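Long-range contacts in beta-mannosidase (Trichoderma harzianum, PDB 4CVU), which probably hydrolyses terminal beta-linked mannose residues from mannosides, as a family 2 glycoside hydrolase: residues E738-A744 and F843-F849; E752-T758 and T800-A806; W175-V179 and I497-D502; L419-S423 and G486-F490. All coordinates share one frame; numbering follows the deposited sequence.

Interaction 1 (E738-A744 and F843-F849); sequences EHVIASA and FTHHNHF. With CD (cadmium ion), chain Y.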
# COMPACT_ATOMS: atom_id res chain seq x y z
N GLU A 738 -12.30 22.01 -29.45
CA GLU A 738 -12.87 23.36 -29.44
C GLU A 738 -13.63 23.60 -30.76
O GLU A 738 -13.37 22.96 -31.79
CB GLU A 738 -11.77 24.41 -29.24
CG GLU A 738 -11.26 24.51 -27.80
CD GLU A 738 -10.47 25.76 -27.54
OE1 GLU A 738 -11.04 26.84 -27.75
OE2 GLU A 738 -9.30 25.71 -27.19
N HIS A 739 -14.58 24.53 -30.71
CA HIS A 739 -15.45 24.81 -31.87
C HIS A 739 -14.68 25.17 -33.12
O HIS A 739 -14.98 24.69 -34.18
CB HIS A 739 -16.49 25.89 -31.54
CG HIS A 739 -17.48 25.47 -30.50
ND1 HIS A 739 -18.41 24.48 -30.72
CD2 HIS A 739 -17.67 25.90 -29.23
CE1 HIS A 739 -19.13 24.31 -29.62
NE2 HIS A 739 -18.71 25.17 -28.71
N VAL A 740 -13.66 26.03 -32.98
CA VAL A 740 -12.83 26.50 -34.08
C VAL A 740 -11.35 26.28 -33.70
O VAL A 740 -10.89 26.80 -32.69
CB VAL A 740 -13.10 28.00 -34.35
CG1 VAL A 740 -12.43 28.47 -35.63
CG2 VAL A 740 -14.59 28.28 -34.43
N ILE A 741 -10.64 25.49 -34.50
CA ILE A 741 -9.25 25.13 -34.23
C ILE A 741 -8.39 25.36 -35.47
O ILE A 741 -8.87 25.28 -36.60
CB ILE A 741 -9.11 23.65 -33.75
CG1 ILE A 741 -9.63 22.67 -34.83
CG2 ILE A 741 -9.88 23.45 -32.45
CD1 ILE A 741 -9.26 21.21 -34.57
N ALA A 742 -7.13 25.69 -35.22
CA ALA A 742 -6.07 25.73 -36.23
C ALA A 742 -5.17 24.54 -35.99
O ALA A 742 -4.68 24.35 -34.87
CB ALA A 742 -5.27 27.02 -36.11
N SER A 743 -4.92 23.76 -37.02
CA SER A 743 -4.29 22.47 -36.87
C SER A 743 -3.09 22.36 -37.80
O SER A 743 -3.19 22.74 -38.97
CB SER A 743 -5.30 21.35 -37.18
OG SER A 743 -6.37 21.31 -36.24
N ALA A 744 -1.97 21.82 -37.28
CA ALA A 744 -0.73 21.69 -38.05
C ALA A 744 -0.55 20.26 -38.50
O ALA A 744 -0.49 19.36 -37.68
CB ALA A 744 0.47 22.11 -37.21
N PHE A 843 -14.13 33.06 -30.24
CA PHE A 843 -13.50 31.74 -30.18
C PHE A 843 -11.97 31.86 -30.31
O PHE A 843 -11.46 32.51 -31.23
CB PHE A 843 -14.03 30.86 -31.31
CG PHE A 843 -15.51 30.68 -31.28
CD1 PHE A 843 -16.10 29.84 -30.35
CD2 PHE A 843 -16.33 31.34 -32.19
CE1 PHE A 843 -17.47 29.66 -30.30
CE2 PHE A 843 -17.70 31.17 -32.15
CZ PHE A 843 -18.28 30.33 -31.20
N THR A 844 -11.23 31.25 -29.38
CA THR A 844 -9.77 31.26 -29.43
C THR A 844 -9.19 29.85 -29.22
O THR A 844 -9.67 29.09 -28.40
CB THR A 844 -9.19 32.15 -28.34
OG1 THR A 844 -9.74 31.71 -27.11
CG2 THR A 844 -9.60 33.53 -28.52
N HIS A 845 -8.16 29.54 -29.96
CA HIS A 845 -7.50 28.24 -29.92
C HIS A 845 -5.99 28.46 -29.92
O HIS A 845 -5.50 29.21 -30.73
CB HIS A 845 -7.89 27.44 -31.16
CG HIS A 845 -7.32 26.08 -31.21
ND1 HIS A 845 -6.52 25.64 -32.23
CD2 HIS A 845 -7.42 25.05 -30.34
CE1 HIS A 845 -6.16 24.40 -31.99
NE2 HIS A 845 -6.71 24.01 -30.86
N HIS A 846 -5.29 27.79 -29.02
CA HIS A 846 -3.83 27.81 -28.91
C HIS A 846 -3.27 26.47 -29.36
O HIS A 846 -3.85 25.44 -29.13
CB HIS A 846 -3.40 28.14 -27.48
CG HIS A 846 -3.92 29.45 -27.00
ND1 HIS A 846 -5.22 29.62 -26.57
CD2 HIS A 846 -3.35 30.68 -26.98
CE1 HIS A 846 -5.42 30.89 -26.27
NE2 HIS A 846 -4.30 31.56 -26.51
N ASN A 847 -2.14 26.51 -30.02
CA ASN A 847 -1.52 25.32 -30.57
C ASN A 847 -0.05 25.63 -30.85
O ASN A 847 0.40 26.79 -30.67
CB ASN A 847 -2.25 24.90 -31.84
CG ASN A 847 -2.02 23.45 -32.20
OD1 ASN A 847 -1.18 22.75 -31.62
ND2 ASN A 847 -2.78 22.98 -33.16
N HIS A 848 0.71 24.62 -31.25
CA HIS A 848 2.10 24.80 -31.65
C HIS A 848 2.54 23.79 -32.70
O HIS A 848 1.93 22.73 -32.85
CB HIS A 848 3.01 24.70 -30.43
CG HIS A 848 3.39 23.30 -30.08
ND1 HIS A 848 2.47 22.34 -29.75
CD2 HIS A 848 4.59 22.67 -30.08
CE1 HIS A 848 3.08 21.19 -29.53
NE2 HIS A 848 4.37 21.37 -29.71
N PHE A 849 3.63 24.09 -33.40
CA PHE A 849 4.25 23.15 -34.31
C PHE A 849 5.76 23.09 -34.08
O PHE A 849 6.46 24.11 -34.17
CB PHE A 849 4.00 23.48 -35.76
CG PHE A 849 4.80 22.64 -36.71
CD1 PHE A 849 4.58 21.27 -36.79
CD2 PHE A 849 5.78 23.20 -37.51
CE1 PHE A 849 5.32 20.47 -37.67
CE2 PHE A 849 6.52 22.41 -38.39
CZ PHE A 849 6.30 21.04 -38.47
CD CD Y . 1.13 22.70 -27.61
O HOH W 1 -6.97 26.49 -27.03
O HOH W 2 -13.23 29.32 -27.70
O HOH W 3 -1.66 20.57 -34.61
O HOH W 4 2.54 21.50 -25.54
O HOH W 5 0.17 25.13 -26.67
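Two oxygens meet where a repulsion might be expected: OE1 of E738 lies 2.7 Å from the carbonyl O of T844, a spacing that probably means the acid carries a proton and donates it. The other carboxylate oxygen takes a hydrogen from a water that in turn accepts from H846 N, and it also sits in the ring plane of H845, near CD2. A side chain again joins the strands further along. N847 ND2 donates to A742 O over 2.9 Å, nearly straight (164°) and flat in its own amide plane, while a water ties the same nitrogen to A744 N. With N847 OD1 taken by K684 and by the backbone N of H848, the amide is held from both ends. Between these polar links I741 CB packs over one face of the H845 ring, a CH-pi contact 3.6 Å from the centroid and somewhat offset toward the rim. The imidazole gets there because CG is anti to the backbone N (chi1 -178°). Apolar contacts close the two ends: V740 CG2 reaches F843 CG at 4.1 Å, and the methyl of A744 meets F849 CB at the same distance. H848 points from the opposite side of its strand and binds a cadmium ion through ND1. Strands 740-744 and 843-849 run the same way, at 25°, as edge strands of two sheets. Strand 752-759 flanks the first and strand 821-830 the second, the pairing of an Ig-like sandwich, and helix 664-692 touches I741, S743 and H848.

Interaction 2 (E752-T758 and T800-A806); sequences ELEIWVT and TTQIITA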
# COMPACT_ATOMS: atom_id res chain seq x y z
N GLU A 752 6.85 18.75 -45.53
CA GLU A 752 5.86 19.78 -45.84
C GLU A 752 4.96 20.06 -44.64
O GLU A 752 4.44 19.12 -44.01
CB GLU A 752 5.02 19.32 -47.04
CG GLU A 752 4.37 20.44 -47.84
CD GLU A 752 5.29 21.05 -48.90
OE1 GLU A 752 6.46 20.61 -48.98
OE2 GLU A 752 4.85 21.96 -49.65
N LEU A 753 4.76 21.33 -44.32
CA LEU A 753 3.80 21.74 -43.29
C LEU A 753 2.54 22.33 -43.95
O LEU A 753 2.63 23.10 -44.91
CB LEU A 753 4.45 22.76 -42.34
CG LEU A 753 3.58 23.53 -41.34
CD1 LEU A 753 2.99 22.63 -40.27
CD2 LEU A 753 4.40 24.65 -40.69
N GLU A 754 1.37 21.92 -43.43
CA GLU A 754 0.08 22.53 -43.78
C GLU A 754 -0.62 22.93 -42.51
O GLU A 754 -0.55 22.21 -41.53
CB GLU A 754 -0.82 21.56 -44.53
CG GLU A 754 -0.21 21.09 -45.85
CD GLU A 754 -1.14 20.18 -46.64
OE1 GLU A 754 -2.20 19.79 -46.13
OE2 GLU A 754 -0.80 19.85 -47.80
N ILE A 755 -1.25 24.11 -42.52
CA ILE A 755 -2.12 24.52 -41.42
C ILE A 755 -3.53 24.73 -41.96
O ILE A 755 -3.75 25.46 -42.92
CB ILE A 755 -1.63 25.77 -40.70
CG1 ILE A 755 -0.23 25.51 -40.15
CG2 ILE A 755 -2.57 26.10 -39.54
CD1 ILE A 755 0.59 26.73 -39.97
N TRP A 756 -4.48 24.05 -41.32
CA TRP A 756 -5.89 24.14 -41.68
C TRP A 756 -6.67 24.66 -40.51
O TRP A 756 -6.33 24.37 -39.35
CB TRP A 756 -6.41 22.75 -42.00
CG TRP A 756 -5.81 22.11 -43.20
CD1 TRP A 756 -4.55 21.66 -43.33
CD2 TRP A 756 -6.48 21.81 -44.41
NE1 TRP A 756 -4.38 21.09 -44.58
CE2 TRP A 756 -5.56 21.16 -45.25
CE3 TRP A 756 -7.80 21.98 -44.86
CZ2 TRP A 756 -5.90 20.71 -46.53
CZ3 TRP A 756 -8.13 21.54 -46.13
CH2 TRP A 756 -7.18 20.92 -46.96
N VAL A 757 -7.72 25.42 -40.81
CA VAL A 757 -8.68 25.85 -39.81
C VAL A 757 -10.00 25.08 -39.99
O VAL A 757 -10.57 25.03 -41.10
CB VAL A 757 -8.94 27.36 -39.87
CG1 VAL A 757 -10.09 27.76 -38.96
CG2 VAL A 757 -7.69 28.16 -39.51
N THR A 758 -10.50 24.52 -38.88
CA THR A 758 -11.68 23.66 -38.92
C THR A 758 -12.69 24.13 -37.89
O THR A 758 -12.30 24.45 -36.78
CB THR A 758 -11.30 22.18 -38.63
OG1 THR A 758 -10.39 21.70 -39.63
CG2 THR A 758 -12.52 21.29 -38.64
N THR A 800 -13.82 22.97 -43.19
CA THR A 800 -12.40 23.23 -42.97
C THR A 800 -11.88 24.12 -44.10
O THR A 800 -12.52 24.22 -45.14
CB THR A 800 -11.63 21.90 -42.91
OG1 THR A 800 -10.36 22.11 -42.29
CG2 THR A 800 -11.45 21.30 -44.32
N THR A 801 -10.73 24.78 -43.88
CA THR A 801 -10.07 25.56 -44.96
C THR A 801 -8.56 25.55 -44.78
O THR A 801 -8.07 25.70 -43.66
CB THR A 801 -10.61 27.02 -44.99
OG1 THR A 801 -10.03 27.73 -46.08
CG2 THR A 801 -10.31 27.76 -43.72
N GLN A 802 -7.81 25.38 -45.87
CA GLN A 802 -6.36 25.40 -45.79
C GLN A 802 -5.81 26.84 -45.83
O GLN A 802 -6.09 27.58 -46.77
CB GLN A 802 -5.74 24.56 -46.90
CG GLN A 802 -4.28 24.21 -46.62
CD GLN A 802 -3.61 23.47 -47.74
OE1 GLN A 802 -4.25 22.90 -48.58
NE2 GLN A 802 -2.31 23.47 -47.74
N ILE A 803 -5.02 27.22 -44.82
CA ILE A 803 -4.55 28.61 -44.69
C ILE A 803 -3.04 28.79 -44.91
O ILE A 803 -2.60 29.87 -45.21
CB ILE A 803 -4.94 29.25 -43.33
CG1 ILE A 803 -4.35 28.50 -42.14
CG2 ILE A 803 -6.45 29.31 -43.20
CD1 ILE A 803 -4.32 29.34 -40.87
N ILE A 804 -2.26 27.72 -44.74
CA ILE A 804 -0.81 27.78 -44.94
C ILE A 804 -0.33 26.48 -45.58
O ILE A 804 -0.77 25.39 -45.22
CB ILE A 804 -0.05 27.95 -43.59
CG1 ILE A 804 -0.23 29.36 -42.99
CG2 ILE A 804 1.43 27.64 -43.77
CD1 ILE A 804 0.43 30.48 -43.77
N THR A 805 0.57 26.60 -46.54
CA THR A 805 1.37 25.48 -46.95
C THR A 805 2.82 25.93 -47.06
O THR A 805 3.08 27.03 -47.55
CB THR A 805 0.89 24.86 -48.27
OG1 THR A 805 1.55 23.60 -48.46
CG2 THR A 805 1.16 25.77 -49.46
N ALA A 806 3.75 25.10 -46.58
CA ALA A 806 5.18 25.45 -46.60
C ALA A 806 6.09 24.24 -46.56
O ALA A 806 5.96 23.38 -45.68
CB ALA A 806 5.49 26.33 -45.42
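An antiparallel strand pair of the Ig-like domain, interrupted by a classic beta bulge, joins E752-T758 to T800-A806. At the bulge I803 and I804 both face I755, whose carbonyl O accepts from I803 N at 2.9 Å and from I804 N at a longer 3.3 Å. The tight face carries I755, V757 and I804, with I803 turned in as well. I803 CG1 lies between its backbone N and carbonyl carbon (chi1 61°), and from there CD1 lodges between V757 CG2 (3.8 Å) and I755 CG2 (3.9 Å). L771, V769 and F793 of the opposing sheet pack against this face. The other face is looser and more polar, with Q802 and T805 exposed to solvent. Here Q802 lies over W756, its CB 3.6 Å above the centre of the six-membered ring and its amide tilted only 19° from the indole. W756 NE1 donates in the ring plane to E754 OE1 at 3.0 Å. R692 makes a cation-pi contact with the indole. With a serine in place of W756, Q802 would probably be left without the flat surface it rests on, and E754 OE1 without its indole donor. T800 CG2 touches the indole rim, and beyond it the two threonine hydroxyls close the pair, T758 OG1 lying 2.7 Å from T800 OG1, with either able to be the donor.

Interaction 3 (W175-V179 and I497-D502); sequences WPASV and IAQGAD. With NA (sodium ion), chain B.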
# COMPACT_ATOMS: atom_id res chain seq x y z
N TRP A 175 -18.37 -23.05 -30.49
CA TRP A 175 -17.80 -22.21 -31.51
C TRP A 175 -16.30 -22.48 -31.55
O TRP A 175 -15.73 -23.01 -30.57
CB TRP A 175 -18.02 -20.73 -31.15
CG TRP A 175 -19.43 -20.26 -31.20
CD1 TRP A 175 -20.02 -19.59 -32.23
CD2 TRP A 175 -20.41 -20.39 -30.18
NE1 TRP A 175 -21.32 -19.30 -31.91
CE2 TRP A 175 -21.59 -19.77 -30.66
CE3 TRP A 175 -20.43 -20.97 -28.90
CZ2 TRP A 175 -22.76 -19.73 -29.91
CZ3 TRP A 175 -21.60 -20.93 -28.16
CH2 TRP A 175 -22.75 -20.31 -28.67
N PRO A 176 -15.65 -22.09 -32.65
CA PRO A 176 -14.19 -22.16 -32.73
C PRO A 176 -13.54 -21.36 -31.61
O PRO A 176 -14.10 -20.38 -31.14
CB PRO A 176 -13.86 -21.55 -34.10
CG PRO A 176 -15.11 -21.67 -34.87
CD PRO A 176 -16.24 -21.60 -33.91
N ALA A 177 -12.36 -21.82 -31.20
CA ALA A 177 -11.62 -21.24 -30.10
C ALA A 177 -11.37 -19.74 -30.31
O ALA A 177 -11.48 -18.96 -29.38
CB ALA A 177 -10.30 -21.99 -29.93
N SER A 178 -11.06 -19.33 -31.54
CA SER A 178 -10.78 -17.94 -31.84
C SER A 178 -12.01 -17.03 -31.64
O SER A 178 -11.86 -15.84 -31.36
CB SER A 178 -10.19 -17.78 -33.26
OG SER A 178 -11.11 -18.16 -34.25
N VAL A 179 -13.21 -17.60 -31.78
CA VAL A 179 -14.46 -16.87 -31.62
C VAL A 179 -14.82 -16.67 -30.14
O VAL A 179 -15.36 -15.63 -29.78
CB VAL A 179 -15.60 -17.57 -32.38
CG1 VAL A 179 -16.95 -16.92 -32.11
CG2 VAL A 179 -15.34 -17.56 -33.90
N ILE A 497 -13.78 -13.25 -38.28
CA ILE A 497 -12.99 -14.26 -37.55
C ILE A 497 -13.72 -15.63 -37.65
O ILE A 497 -13.10 -16.64 -37.94
CB ILE A 497 -12.74 -13.87 -36.06
CG1 ILE A 497 -11.69 -12.79 -35.97
CG2 ILE A 497 -12.29 -15.09 -35.26
CD1 ILE A 497 -11.56 -12.18 -34.59
N ALA A 498 -15.02 -15.62 -37.46
CA ALA A 498 -15.80 -16.82 -37.59
C ALA A 498 -15.79 -17.38 -39.03
O ALA A 498 -15.65 -18.58 -39.19
CB ALA A 498 -17.19 -16.61 -37.10
N GLN A 499 -15.88 -16.54 -40.04
CA GLN A 499 -15.75 -17.01 -41.40
C GLN A 499 -14.40 -17.66 -41.66
O GLN A 499 -14.34 -18.74 -42.23
CB GLN A 499 -16.04 -15.91 -42.42
CG GLN A 499 -15.40 -16.15 -43.80
CD GLN A 499 -16.38 -15.95 -44.93
OE1 GLN A 499 -17.12 -16.86 -45.27
NE2 GLN A 499 -16.41 -14.74 -45.51
N GLY A 500 -13.33 -17.01 -41.24
CA GLY A 500 -12.02 -17.59 -41.34
C GLY A 500 -11.84 -18.88 -40.56
O GLY A 500 -11.22 -19.79 -41.00
N ALA A 501 -12.37 -18.93 -39.36
CA ALA A 501 -12.07 -20.02 -38.45
C ALA A 501 -12.86 -21.28 -38.81
O ALA A 501 -12.37 -22.38 -38.61
CB ALA A 501 -12.37 -19.62 -37.02
N ASP A 502 -14.08 -21.12 -39.31
CA ASP A 502 -14.93 -22.28 -39.68
C ASP A 502 -15.83 -21.93 -40.85
O ASP A 502 -17.01 -21.67 -40.65
CB ASP A 502 -15.76 -22.73 -38.48
CG ASP A 502 -16.41 -24.11 -38.67
OD1 ASP A 502 -16.60 -24.57 -39.82
OD2 ASP A 502 -16.75 -24.73 -37.65
NA NA B . -18.14 -26.49 -38.89
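The last turn of helix 490-501, which belongs to the catalytic barrel, meets a loop of the galactose-binding-like domain, and the residue just past the helix, D502, helps bind a sodium ion. P176, S178 and V179 come from the loop. The pyrrolidine of P176 lies over the helix end, its CB 3.8 Å from the methyl of A501 and its CG as far from D502 CB, the two side chains crossing at about a right angle. S178 fits its hydroxyl between two residues one turn apart: OG stands 3.4 Å from A501 CB and 3.4 Å from I497 CG2. That position follows from chi1 of 64°, with OG between the backbone N and the carbonyl carbon. V179 contributes one branch, CG2, which rests on CA and CB of A498 and more distantly approaches I497 CG2. No hydrogen bond spans the two segments; van der Waals packing carries the contact, with the S178 hydroxyl set among methyl groups. Each side is braced within itself. V179 N bonds to P176 O at 3.0 Å, curling the loop into a single turn, and D502 N returns to A498 O at the helix end. Past that end the carboxylate of D502 grips the sodium ion with both oxygens, each at 2.6 Å, and T505 also binds the metal. L453 touches both V179 and A498, and V179 O accepts a hydrogen bond from T452, so a further loop backs the seam. The arrangement is that of a small, largely apolar domain interface, in which a loop of a beta-sandwich domain packs against an outer helix of a (beta/alpha)8 barrel.

Interaction 4 (L419-S423 and G486-F490); sequences LRVWS and GGNEF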
# COMPACT_ATOMS: atom_id res chain seq x y z
N LEU A 419 -21.13 10.68 -25.61
CA LEU A 419 -20.46 9.48 -25.17
C LEU A 419 -21.07 8.27 -25.85
O LEU A 419 -22.31 8.16 -26.00
CB LEU A 419 -20.53 9.29 -23.63
CG LEU A 419 -19.93 10.38 -22.76
CD1 LEU A 419 -20.34 10.21 -21.30
CD2 LEU A 419 -18.43 10.39 -22.87
N ARG A 420 -20.21 7.33 -26.23
CA ARG A 420 -20.68 6.01 -26.58
C ARG A 420 -20.65 5.14 -25.36
O ARG A 420 -19.57 4.88 -24.83
CB ARG A 420 -19.80 5.38 -27.65
CG ARG A 420 -20.03 3.89 -27.76
CD ARG A 420 -19.52 3.39 -29.10
NE ARG A 420 -19.62 1.94 -29.21
CZ ARG A 420 -18.61 1.08 -29.35
NH1 ARG A 420 -17.34 1.47 -29.37
NH2 ARG A 420 -18.87 -0.20 -29.47
N VAL A 421 -21.82 4.67 -24.94
CA VAL A 421 -21.95 3.78 -23.81
C VAL A 421 -21.68 2.35 -24.31
O VAL A 421 -22.57 1.65 -24.79
CB VAL A 421 -23.32 3.90 -23.10
CG1 VAL A 421 -23.33 3.09 -21.82
CG2 VAL A 421 -23.63 5.33 -22.80
N TRP A 422 -20.42 1.96 -24.15
CA TRP A 422 -19.83 0.77 -24.70
C TRP A 422 -20.46 -0.52 -24.18
O TRP A 422 -20.73 -0.64 -23.00
CB TRP A 422 -18.33 0.80 -24.35
CG TRP A 422 -17.59 -0.46 -24.72
CD1 TRP A 422 -17.08 -0.77 -25.96
CD2 TRP A 422 -17.29 -1.56 -23.88
NE1 TRP A 422 -16.45 -1.99 -25.92
CE2 TRP A 422 -16.58 -2.51 -24.66
CE3 TRP A 422 -17.57 -1.87 -22.54
CZ2 TRP A 422 -16.14 -3.73 -24.14
CZ3 TRP A 422 -17.12 -3.07 -22.02
CH2 TRP A 422 -16.43 -4.00 -22.82
N SER A 423 -20.66 -1.50 -25.06
CA SER A 423 -21.09 -2.85 -24.63
C SER A 423 -19.87 -3.77 -24.61
O SER A 423 -19.09 -3.73 -25.56
CB SER A 423 -22.20 -3.40 -25.55
OG SER A 423 -21.78 -3.44 -26.93
N GLY A 486 -26.79 -2.97 -31.51
CA GLY A 486 -27.03 -4.35 -31.03
C GLY A 486 -25.88 -4.94 -30.24
O GLY A 486 -26.07 -5.83 -29.39
N GLY A 487 -24.67 -4.42 -30.48
CA GLY A 487 -23.50 -4.94 -29.78
C GLY A 487 -22.18 -4.55 -30.39
O GLY A 487 -22.11 -4.00 -31.50
N ASN A 488 -21.13 -4.86 -29.67
CA ASN A 488 -19.80 -4.39 -30.02
C ASN A 488 -19.04 -5.37 -30.88
O ASN A 488 -18.90 -6.51 -30.56
CB ASN A 488 -19.07 -4.03 -28.71
CG ASN A 488 -17.60 -3.78 -28.91
OD1 ASN A 488 -17.21 -2.85 -29.58
ND2 ASN A 488 -16.77 -4.66 -28.35
N GLU A 489 -18.51 -4.86 -31.99
CA GLU A 489 -17.58 -5.58 -32.90
C GLU A 489 -18.00 -6.90 -33.58
O GLU A 489 -17.26 -7.87 -33.53
CB GLU A 489 -16.23 -5.78 -32.19
CG GLU A 489 -15.20 -4.72 -32.60
CD GLU A 489 -14.34 -4.25 -31.44
OE1 GLU A 489 -14.23 -4.99 -30.43
OE2 GLU A 489 -13.75 -3.12 -31.57
N PHE A 490 -19.16 -6.92 -34.22
CA PHE A 490 -19.63 -8.08 -34.87
C PHE A 490 -19.16 -8.12 -36.32
O PHE A 490 -18.31 -8.87 -36.64
CB PHE A 490 -21.15 -8.11 -34.80
CG PHE A 490 -21.63 -8.63 -33.51
CD1 PHE A 490 -21.64 -7.84 -32.39
CD2 PHE A 490 -21.97 -9.95 -33.38
CE1 PHE A 490 -22.03 -8.36 -31.18
CE2 PHE A 490 -22.37 -10.48 -32.18
CZ PHE A 490 -22.41 -9.68 -31.07
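R420 reaches N488 with one arm of its guanidinium: NH2 donates to OD1 at 3.1 Å, with an N-H...O angle of 155°. The acceptor lies in the guanidinium plane, the donor is tilted from the carbonyl plane, and the two flat groups are turned 40° against each other. S423 packs beside the asparagine stem, placing its O 3.2 Å and its OG 3.3 Å from N488 CB. W422 approaches the amide obliquely, NE1 being 3.6 Å from N488 ND2. CG of N488 is anti to the backbone N (chi1 168°), which carries the amide across to R420 and W422. A second shell fixes these groups. S450 OG is hydrogen-bonded both to N488 ND2 and to S423 O, and a weak bond runs from ND2 to E489 OE1. R420 forms salt bridges with E446 through NE and with E594 through NH1, where N388 also binds, while E446 holds S423 OG as well. With a leucine replacing N488, R420 NH2 would probably lose one acceptor and S450 OG its amide partner, although the salt bridges to E446 and E594 should still hold the guanidinium. W200 and W706 meet the W422 indole edge-to-face. Buried polar side chains at the ends of parallel strands 418-421 and 481-485, with an Asn-Glu pair after the latter, are consistent with the active-site end of a clan GH-A (beta/alpha)8 barrel.

Interactions 1 and 2 share one domain and touch: strands 740-747 and 752-759 are neighbours in a sheet, so 752-758 pairs with 800-806 on one side and 738-744 on the other. Interaction 2 is backbone bonding within that sheet and only partly buried; interaction 1 is a buried contact between sheets, bridged by side chains. Interaction 4 lies within the catalytic barrel, and interaction 3 joins the barrel to the galactose-binding-like domain; helix 490-501 links them, beginning at 486-490 and ending in 497-502. Interaction 4 is buried, about 9 Å from the chain centre, and polar; interaction 3 is partly exposed, largely apolar and close to a sodium ion. Their centres are about 21 Å apart.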